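Local atomic coordinates of periplasmic branched-chain amino acid-binding protein (Burkholderia mallei, PDB entry 3I09), a protein that probably binds branched-chain amino acids or related small carboxylates in the periplasm for ABC-type import, and holds acetoacetic acid in this crystal. Residues A[78-81]-A[82-85]; A[98-101]-A[102-105]; A[337-340]-A[341-345]. One frame throughout, in Å; residues are numbered along the deposited sequence.

Contact 1: residues A[78-81]-A[82-85]; sequences GTNS and ATAL. With AAE (acetoacetic acid), chain C.
N80 holds T83 through both of its oxygens and A84 through the carbonyl oxygen alone, and these polar bonds set the start of helix 81-94. The side-chain oxygen N80 OD1 accepts from T83 N at 3.2 Å, nearly straight (161°), with the donor lying above the amide plane and not on a lone pair. A82 N also approaches N80 OD1, short at 2.8 Å but bent and weak. N80 CG stands opposite the backbone N (chi1 -174°), which swings the amide over the first turn; its ND2 is held by N54. The main-chain N80 O takes two donors: A84 N, in the carbonyl plane, and the hydroxyl T83 OG1 at 2.8 Å, tilted from that plane. A water is hydrogen-bonded to both T83 OG1 and G78 O.

N80 is therefore the N-cap of the helix that follows strand 72-77; this strand-loop-helix link of the type I periplasmic binding protein also forms a wall of the ligand pocket.

Bonds to acetoacetic acid come from the same turn. N80 N points almost straight at ligand O8 (2.9 Å, 172°), while S81 N meets ligand O3 at 2.8 Å and S81 OG donates to ligand O1 at 2.5 Å. Both carboxylate oxygens are thus bound by S81, at the helix N terminus, where the helix dipole would be expected to favour negative charge.

Van der Waals contact is modest: the T83 CG2 methyl lies 3.8 Å from the amide carbon N80 CG, the side chains crossing at about a right angle.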
ATOM      1  N   GLY A  78      -4.818  -7.743  -1.355  1.00 12.41           N
ATOM      2  CA  GLY A  78      -4.636  -6.924  -0.167  1.00 11.56           C
ATOM      3  C   GLY A  78      -3.181  -6.830   0.256  1.00 12.09           C
ATOM      4  O   GLY A  78      -2.282  -6.631  -0.563  1.00 10.89           O
ATOM      5  N   THR A  79      -2.961  -6.912   1.555  1.00 11.14           N
ATOM      6  CA  THR A  79      -1.646  -6.674   2.132  1.00 10.78           C
ATOM      7  C   THR A  79      -0.717  -7.886   1.931  1.00 10.21           C
ATOM      8  O   THR A  79      -1.152  -8.974   1.549  1.00 10.78           O
ATOM      9  CB  THR A  79      -1.785  -6.315   3.625  1.00 10.69           C
ATOM     10  OG1 THR A  79      -2.593  -7.290   4.280  1.00 10.84           O
ATOM     11  CG2 THR A  79      -2.459  -4.910   3.809  1.00 10.26           C
ATOM     12  N   ASN A  80       0.569  -7.625   2.146  1.00 10.79           N
ATOM     13  CA  ASN A  80       1.644  -8.608   2.166  1.00 10.98           C
ATOM     14  C   ASN A  80       2.188  -8.879   0.749  1.00 10.38           C
ATOM     15  O   ASN A  80       1.531  -9.528  -0.066  1.00 10.85           O
ATOM     16  CB  ASN A  80       1.226  -9.883   2.889  1.00 11.44           C
ATOM     17  CG  ASN A  80       2.397 -10.866   3.045  1.00 12.42           C
ATOM     18  OD1 ASN A  80       3.186 -11.064   2.090  1.00 13.01           O
ATOM     19  ND2 ASN A  80       2.518 -11.487   4.234  1.00 11.57           N
ATOM     20  N   SER A  81       3.376  -8.342   0.467  1.00 10.57           N
ATOM     21  CA  SER A  81       3.948  -8.436  -0.871  1.00 10.95           C
ATOM     22  C   SER A  81       4.291  -9.869  -1.294  1.00 11.18           C
ATOM     23  O   SER A  81       4.299 -10.138  -2.474  1.00 11.12           O
ATOM     24  CB  SER A  81       5.194  -7.555  -1.030  1.00 11.91           C
ATOM     25  OG  SER A  81       4.863  -6.181  -1.066  1.00 11.60           O
ATOM     26  N   ALA A  82       4.576 -10.769  -0.348  1.00  9.92           N
ATOM     27  CA  ALA A  82       4.826 -12.176  -0.722  1.00 11.22           C
ATOM     28  C   ALA A  82       3.526 -12.751  -1.308  1.00 10.71           C
ATOM     29  O   ALA A  82       3.553 -13.429  -2.357  1.00 11.29           O
ATOM     30  CB  ALA A  82       5.321 -13.003   0.459  1.00  9.84           C
ATOM     31  N   THR A  83       2.389 -12.465  -0.659  1.00 11.57           N
ATOM     32  CA  THR A  83       1.094 -12.902  -1.188  1.00 11.23           C
ATOM     33  C   THR A  83       0.742 -12.183  -2.482  1.00 10.73           C
ATOM     34  O   THR A  83       0.172 -12.791  -3.402  1.00 11.91           O
ATOM     35  CB  THR A  83      -0.068 -12.788  -0.200  1.00 11.95           C
ATOM     36  OG1 THR A  83      -0.484 -11.429  -0.060  1.00 10.41           O
ATOM     37  CG2 THR A  83       0.279 -13.350   1.164  1.00 10.14           C
ATOM     38  N   ALA A  84       1.108 -10.910  -2.588  1.00 11.11           N
ATOM     39  CA  ALA A  84       0.807 -10.154  -3.804  1.00 10.61           C
ATOM     40  C   ALA A  84       1.473 -10.790  -5.029  1.00 10.86           C
ATOM     41  O   ALA A  84       0.895 -10.821  -6.123  1.00 11.88           O
ATOM     42  CB  ALA A  84       1.270  -8.680  -3.690  1.00 10.72           C
ATOM     43  N   LEU A  85       2.716 -11.196  -4.849  1.00 11.56           N
ATOM     44  CA  LEU A  85       3.527 -11.800  -5.917  1.00 12.44           C
ATOM     45  C   LEU A  85       3.101 -13.203  -6.267  1.00 11.75           C
ATOM     46  O   LEU A  85       3.108 -13.553  -7.427  1.00 10.35           O
ATOM     47  CB  LEU A  85       4.995 -11.735  -5.561  1.00 12.43           C
ATOM     48  CG  LEU A  85       5.568 -10.309  -5.586  1.00 14.30           C
ATOM     49  CD1 LEU A  85       6.960 -10.287  -4.954  1.00 16.20           C
ATOM     50  CD2 LEU A  85       5.623  -9.734  -7.011  1.00 15.39           C
TER
HETATM   51  O1  AAE C 501       3.698  -4.984   0.849  1.00 12.11           O
HETATM   52  C2  AAE C 501       3.673  -5.288   2.055  1.00 12.90           C
HETATM   53  O3  AAE C 501       3.979  -6.429   2.466  1.00 10.60           O
HETATM   54  C4  AAE C 501       3.314  -4.208   3.062  1.00 12.11           C
HETATM   55  C5  AAE C 501       1.841  -4.207   3.363  1.00 16.14           C
HETATM   56  O8  AAE C 501       1.029  -4.857   2.662  1.00 11.84           O
HETATM   57  C9  AAE C 501       1.411  -3.256   4.440  1.00 12.93           C
HETATM   58  O   HOH W   1      -1.376  -9.040  -1.736  1.00 16.54           O

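Contact 2: residues A[98-101]-A[102-105]; sequences YINI and GAGA. With AAE (acetoacetic acid), chain C.
N100 reaches forward from the last position of strand 97-100 to hold the backbone of A103, three residues on. Its OD1 accepts from A103 N at 3.0 Å, with the donor in the carbonyl plane and on a lone pair (N-H...O 149°), and A103 CB packs 3.3 Å from the same N100 OD1. At chi1 -169° CG is trans to N100's own backbone N, which directs the amide along the outgoing chain.

A103 N is turned to the asparagine, and the next amide faces the ligand: G104 N donates to O1 of acetoacetic acid at 2.7 Å and 168°. A103 CB lies 3.7 Å from ligand O1. This loop, at the C-terminal end of parallel strand 97-100, lines the ligand pocket of this type I periplasmic binding protein.

Further out, N100 ND2 donates to Y98 OH at 3.0 Å, the hydroxyl lying slightly out of the amide plane. Y98 OH in turn bonds to the carbonyl A84 O of helix 81-94, an acceptor without a proton, so the hydroxyl must donate there. The amide's orientation follows from A103 N, which can only donate and so needs OD1; the Y98-A84 bond agrees with ND2 as donor. H119, on the adjacent strand 117-119, touches N100 and bonds to A103 O, while Y122 OH bonds to G102 O. Just past the strand, I101 packs against helix 278-297.

Donors relay from N100 through Y98 to A84, and the buried amide is used at both ends, consistent with N100 acting as a second-shell residue that orients the neighbouring G104 N-H.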
ATOM      1  N   TYR A  98      -6.218  -8.491 -12.137  1.00 10.63           N
ATOM      2  CA  TYR A  98      -5.695  -8.492 -10.798  1.00 10.97           C
ATOM      3  C   TYR A  98      -5.329  -7.047 -10.406  1.00 10.66           C
ATOM      4  O   TYR A  98      -4.418  -6.434 -11.006  1.00 10.52           O
ATOM      5  CB  TYR A  98      -4.469  -9.400 -10.728  1.00 11.07           C
ATOM      6  CG  TYR A  98      -3.706  -9.392  -9.399  1.00  9.64           C
ATOM      7  CD1 TYR A  98      -4.356  -9.523  -8.170  1.00  9.70           C
ATOM      8  CD2 TYR A  98      -2.321  -9.301  -9.392  1.00 12.66           C
ATOM      9  CE1 TYR A  98      -3.639  -9.551  -6.979  1.00 11.56           C
ATOM     10  CE2 TYR A  98      -1.595  -9.320  -8.224  1.00 13.21           C
ATOM     11  CZ  TYR A  98      -2.247  -9.441  -7.021  1.00 13.06           C
ATOM     12  OH  TYR A  98      -1.500  -9.434  -5.880  1.00 15.03           O
ATOM     13  N   ILE A  99      -6.014  -6.527  -9.389  1.00 10.07           N
ATOM     14  CA  ILE A  99      -5.702  -5.213  -8.895  1.00  9.98           C
ATOM     15  C   ILE A  99      -5.201  -5.345  -7.473  1.00 10.86           C
ATOM     16  O   ILE A  99      -5.904  -5.849  -6.583  1.00 10.67           O
ATOM     17  CB  ILE A  99      -6.908  -4.285  -8.951  1.00 11.37           C
ATOM     18  CG1 ILE A  99      -7.414  -4.215 -10.380  1.00 12.21           C
ATOM     19  CG2 ILE A  99      -6.495  -2.891  -8.453  1.00  9.95           C
ATOM     20  CD1 ILE A  99      -8.671  -3.341 -10.540  1.00 12.74           C
ATOM     21  N   ASN A 100      -3.952  -4.960  -7.263  1.00 10.88           N
ATOM     22  CA  ASN A 100      -3.368  -4.990  -5.930  1.00 10.52           C
ATOM     23  C   ASN A 100      -3.353  -3.618  -5.261  1.00 10.18           C
ATOM     24  O   ASN A 100      -2.878  -2.633  -5.844  1.00 11.04           O
ATOM     25  CB  ASN A 100      -1.970  -5.556  -5.928  1.00 11.53           C
ATOM     26  CG  ASN A 100      -1.495  -5.813  -4.499  1.00 11.75           C
ATOM     27  OD1 ASN A 100      -1.188  -4.872  -3.782  1.00 13.46           O
ATOM     28  ND2 ASN A 100      -1.527  -7.084  -4.063  1.00 14.46           N
ATOM     29  N   ILE A 101      -3.929  -3.562  -4.052  1.00 10.48           N
ATOM     30  CA  ILE A 101      -3.950  -2.331  -3.266  1.00 10.64           C
ATOM     31  C   ILE A 101      -2.984  -2.381  -2.072  1.00 11.28           C
ATOM     32  O   ILE A 101      -2.150  -1.478  -1.875  1.00 11.19           O
ATOM     33  CB  ILE A 101      -5.375  -2.039  -2.708  1.00 11.94           C
ATOM     34  CG1 ILE A 101      -6.313  -1.518  -3.815  1.00 14.75           C
ATOM     35  CG2 ILE A 101      -5.316  -0.999  -1.592  1.00 11.80           C
ATOM     36  CD1 ILE A 101      -6.550  -2.430  -4.894  1.00 18.72           C
ATOM     37  N   GLY A 102      -3.103  -3.420  -1.246  1.00 10.90           N
ATOM     38  CA  GLY A 102      -2.466  -3.374   0.054  1.00 11.17           C
ATOM     39  C   GLY A 102      -0.958  -3.562   0.074  1.00 11.70           C
ATOM     40  O   GLY A 102      -0.305  -3.117   1.025  1.00 12.38           O
ATOM     41  N   ALA A 103      -0.410  -4.204  -0.960  1.00 11.50           N
ATOM     42  CA  ALA A 103       0.995  -4.571  -1.000  1.00 12.00           C
ATOM     43  C   ALA A 103       1.804  -3.493  -1.689  1.00 13.09           C
ATOM     44  O   ALA A 103       1.319  -2.790  -2.558  1.00 13.37           O
ATOM     45  CB  ALA A 103       1.195  -5.928  -1.707  1.00 11.02           C
ATOM     46  N   GLY A 104       3.049  -3.340  -1.253  1.00 11.63           N
ATOM     47  CA  GLY A 104       3.905  -2.307  -1.765  1.00 12.24           C
ATOM     48  C   GLY A 104       4.988  -2.624  -2.747  1.00 11.85           C
ATOM     49  O   GLY A 104       5.436  -1.732  -3.434  1.00 11.43           O
ATOM     50  N   ALA A 105       5.461  -3.868  -2.809  1.00 12.05           N
ATOM     51  CA  ALA A 105       6.686  -4.116  -3.567  1.00 11.89           C
ATOM     52  C   ALA A 105       6.575  -3.635  -5.013  1.00 12.20           C
ATOM     53  O   ALA A 105       5.673  -4.067  -5.761  1.00 12.36           O
ATOM     54  CB  ALA A 105       7.072  -5.600  -3.548  1.00 12.72           C
TER
HETATM   55  O1  AAE C 501       3.698  -4.984   0.849  1.00 12.11           O
HETATM   56  C2  AAE C 501       3.673  -5.288   2.055  1.00 12.90           C
HETATM   57  O3  AAE C 501       3.979  -6.429   2.466  1.00 10.60           O
HETATM   58  C4  AAE C 501       3.314  -4.208   3.062  1.00 12.11           C
HETATM   59  C5  AAE C 501       1.841  -4.207   3.363  1.00 16.14           C
HETATM   60  O8  AAE C 501       1.029  -4.857   2.662  1.00 11.84           O
HETATM   61  C9  AAE C 501       1.411  -3.256   4.440  1.00 12.93           C

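Contact 3: residues A[337-340]-A[341-345]; sequences EVKK and PSESK
E343 folds back over K339 and K340 and offers them acceptors from both its side chain and its backbone. K340 N is satisfied by the carboxylate: it donates to E343 OE1 at 3.0 Å with an N-H...O angle of 160°, meeting the oxygen from above the carboxylate plane. E343 OE1 also forms a salt bridge with K352, on the returning strand 351-357. In the reverse direction E343 N donates to K340 O at 2.9 Å, again from above the carbonyl plane.

The ammonium K339 NZ donates to E343 O at 3.1 Å, and its charge is paired with D349 in a salt bridge. The lysine chain runs extended past CG, with K339 CD passing 3.5 Å from E343 O. K340 behaves otherwise: its CG lies 3.8 Å from E343 OE1, but its chain bends at the last torsion (chi4 -63°), and K340 NZ stays 5.3 Å from E343 OE2, without charged contact. S344 N is taken by P341 O at 3.1 Å, and S344 OG bonds to D349 O.

The segment 341-343 is one turn of 3-10 helix with proline at its first position, closed by the reciprocal pair of bonds between K340 and E343, three residues apart. This turn lies at the surface in the connection between antiparallel strands 329-338 and 351-357, a beta-hairpin whose loop carries a short helical turn.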
ATOM      1  N   GLU A 337       3.805  15.306   7.656  1.00 13.90           N
ATOM      2  CA  GLU A 337       4.474  15.263   8.931  1.00 13.25           C
ATOM      3  C   GLU A 337       3.426  15.001  10.010  1.00 12.07           C
ATOM      4  O   GLU A 337       2.346  15.585   9.989  1.00 12.98           O
ATOM      5  CB  GLU A 337       5.255  16.563   9.202  1.00 14.07           C
ATOM      6  CG  GLU A 337       5.995  16.514  10.509  1.00 15.43           C
ATOM      7  CD  GLU A 337       6.803  17.793  10.843  1.00 20.51           C
ATOM      8  OE1 GLU A 337       6.415  18.884  10.373  1.00 22.60           O
ATOM      9  OE2 GLU A 337       7.775  17.689  11.633  1.00 17.95           O
ATOM     10  N   VAL A 338       3.750  14.122  10.957  1.00 11.96           N
ATOM     11  CA  VAL A 338       2.821  13.790  12.032  1.00 11.42           C
ATOM     12  C   VAL A 338       2.784  14.951  13.010  1.00 11.05           C
ATOM     13  O   VAL A 338       3.837  15.498  13.396  1.00 11.82           O
ATOM     14  CB  VAL A 338       3.209  12.498  12.752  1.00 12.07           C
ATOM     15  CG1 VAL A 338       2.218  12.246  13.898  1.00 10.45           C
ATOM     16  CG2 VAL A 338       3.274  11.317  11.724  1.00 11.80           C
ATOM     17  N   LYS A 339       1.574  15.378  13.326  1.00 11.02           N
ATOM     18  CA  LYS A 339       1.324  16.474  14.261  1.00 11.19           C
ATOM     19  C   LYS A 339       1.793  16.281  15.707  1.00 11.52           C
ATOM     20  O   LYS A 339       1.858  15.167  16.219  1.00  9.62           O
ATOM     21  CB  LYS A 339      -0.178  16.816  14.298  1.00 10.77           C
ATOM     22  CG  LYS A 339      -0.666  17.550  13.056  1.00 11.69           C
ATOM     23  CD  LYS A 339      -2.176  17.904  13.152  1.00 13.26           C
ATOM     24  CE  LYS A 339      -2.581  18.899  12.071  1.00 15.99           C
ATOM     25  NZ  LYS A 339      -3.949  19.404  12.348  1.00 15.98           N
ATOM     26  N   LYS A 340       2.110  17.406  16.345  1.00 11.81           N
ATOM     27  CA  LYS A 340       2.226  17.464  17.779  1.00 13.37           C
ATOM     28  C   LYS A 340       0.816  17.244  18.346  1.00 11.73           C
ATOM     29  O   LYS A 340      -0.171  17.624  17.727  1.00 11.62           O
ATOM     30  CB  LYS A 340       2.709  18.839  18.269  1.00 13.18           C
ATOM     31  CG  LYS A 340       4.064  19.305  17.777  1.00 17.03           C
ATOM     32  CD  LYS A 340       4.327  20.687  18.349  1.00 20.61           C
ATOM     33  CE  LYS A 340       5.462  21.388  17.626  1.00 26.07           C
ATOM     34  NZ  LYS A 340       6.700  20.612  17.819  1.00 27.09           N
ATOM     35  N   PRO A 341       0.723  16.679  19.549  1.00 12.09           N
ATOM     36  CA  PRO A 341      -0.581  16.599  20.222  1.00 11.90           C
ATOM     37  C   PRO A 341      -1.338  17.931  20.243  1.00 12.03           C
ATOM     38  O   PRO A 341      -2.528  17.960  19.943  1.00 11.64           O
ATOM     39  CB  PRO A 341      -0.210  16.149  21.644  1.00 12.92           C
ATOM     40  CG  PRO A 341       1.036  15.315  21.453  1.00 11.66           C
ATOM     41  CD  PRO A 341       1.795  16.039  20.333  1.00 12.25           C
ATOM     42  N   SER A 342      -0.650  19.029  20.519  1.00 12.35           N
ATOM     43  CA  SER A 342      -1.310  20.343  20.618  1.00 12.60           C
ATOM     44  C   SER A 342      -1.831  20.859  19.281  1.00 12.54           C
ATOM     45  O   SER A 342      -2.572  21.842  19.258  1.00 12.91           O
ATOM     46  CB  SER A 342      -0.343  21.380  21.172  1.00 13.56           C
ATOM     47  OG  SER A 342       0.733  21.558  20.278  1.00 11.87           O
ATOM     48  N   GLU A 343      -1.408  20.242  18.180  1.00 12.82           N
ATOM     49  CA  GLU A 343      -1.858  20.645  16.836  1.00 13.88           C
ATOM     50  C   GLU A 343      -3.078  19.841  16.366  1.00 13.39           C
ATOM     51  O   GLU A 343      -3.645  20.171  15.346  1.00 14.94           O
ATOM     52  CB  GLU A 343      -0.732  20.482  15.809  1.00 14.32           C
ATOM     53  CG  GLU A 343       0.492  21.333  16.118  1.00 14.05           C
ATOM     54  CD  GLU A 343       1.674  21.062  15.226  1.00 17.89           C
ATOM     55  OE1 GLU A 343       1.915  19.925  14.749  1.00 16.12           O
ATOM     56  OE2 GLU A 343       2.437  22.023  15.046  1.00 23.49           O
ATOM     57  N   SER A 344      -3.431  18.785  17.097  1.00 12.09           N
ATOM     58  CA  SER A 344      -4.478  17.859  16.697  1.00 12.52           C
ATOM     59  C   SER A 344      -5.793  18.380  17.248  1.00 11.51           C
ATOM     60  O   SER A 344      -5.929  18.532  18.452  1.00 11.99           O
ATOM     61  CB  SER A 344      -4.187  16.452  17.200  1.00 11.96           C
ATOM     62  OG  SER A 344      -5.179  15.536  16.776  1.00 12.57           O
ATOM     63  N   LYS A 345      -6.737  18.652  16.346  1.00 11.67           N
ATOM     64  CA  LYS A 345      -7.928  19.449  16.660  1.00 12.45           C
ATOM     65  C   LYS A 345      -9.228  18.622  16.740  1.00 12.64           C
ATOM     66  O   LYS A 345     -10.267  19.134  17.168  1.00 11.29           O
ATOM     67  CB  LYS A 345      -8.096  20.549  15.618  1.00 13.76           C
ATOM     68  CG  LYS A 345      -6.995  21.614  15.750  1.00 18.38           C
ATOM     69  CD  LYS A 345      -7.023  22.607  14.608  1.00 25.60           C
ATOM     70  CE  LYS A 345      -5.906  23.667  14.761  1.00 29.93           C
ATOM     71  NZ  LYS A 345      -6.190  24.870  13.887  1.00 32.15           N
TER

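How the contacts relate
The three contacts follow one another along the chain, each closing a short local turn, and none nests in or crosses another. Contact 1 turns the chain from strand 72-77 into helix 81-94; contact 2 takes it out of strand 97-100, the neighbouring parallel strand, into the loop before strand 117-119. They touch directly, A105 N lying 3.0 Å from S81 OG, and together bring two loops at the C-terminal ends of neighbouring parallel strands onto acetoacetic acid. Contact 3, much later, lies in the connection between strands 329-338 and 351-357 of the antiparallel sheet. Its nearest atoms are about 19 Å from contact 1 and about 18 Å from contact 2, and it touches neither.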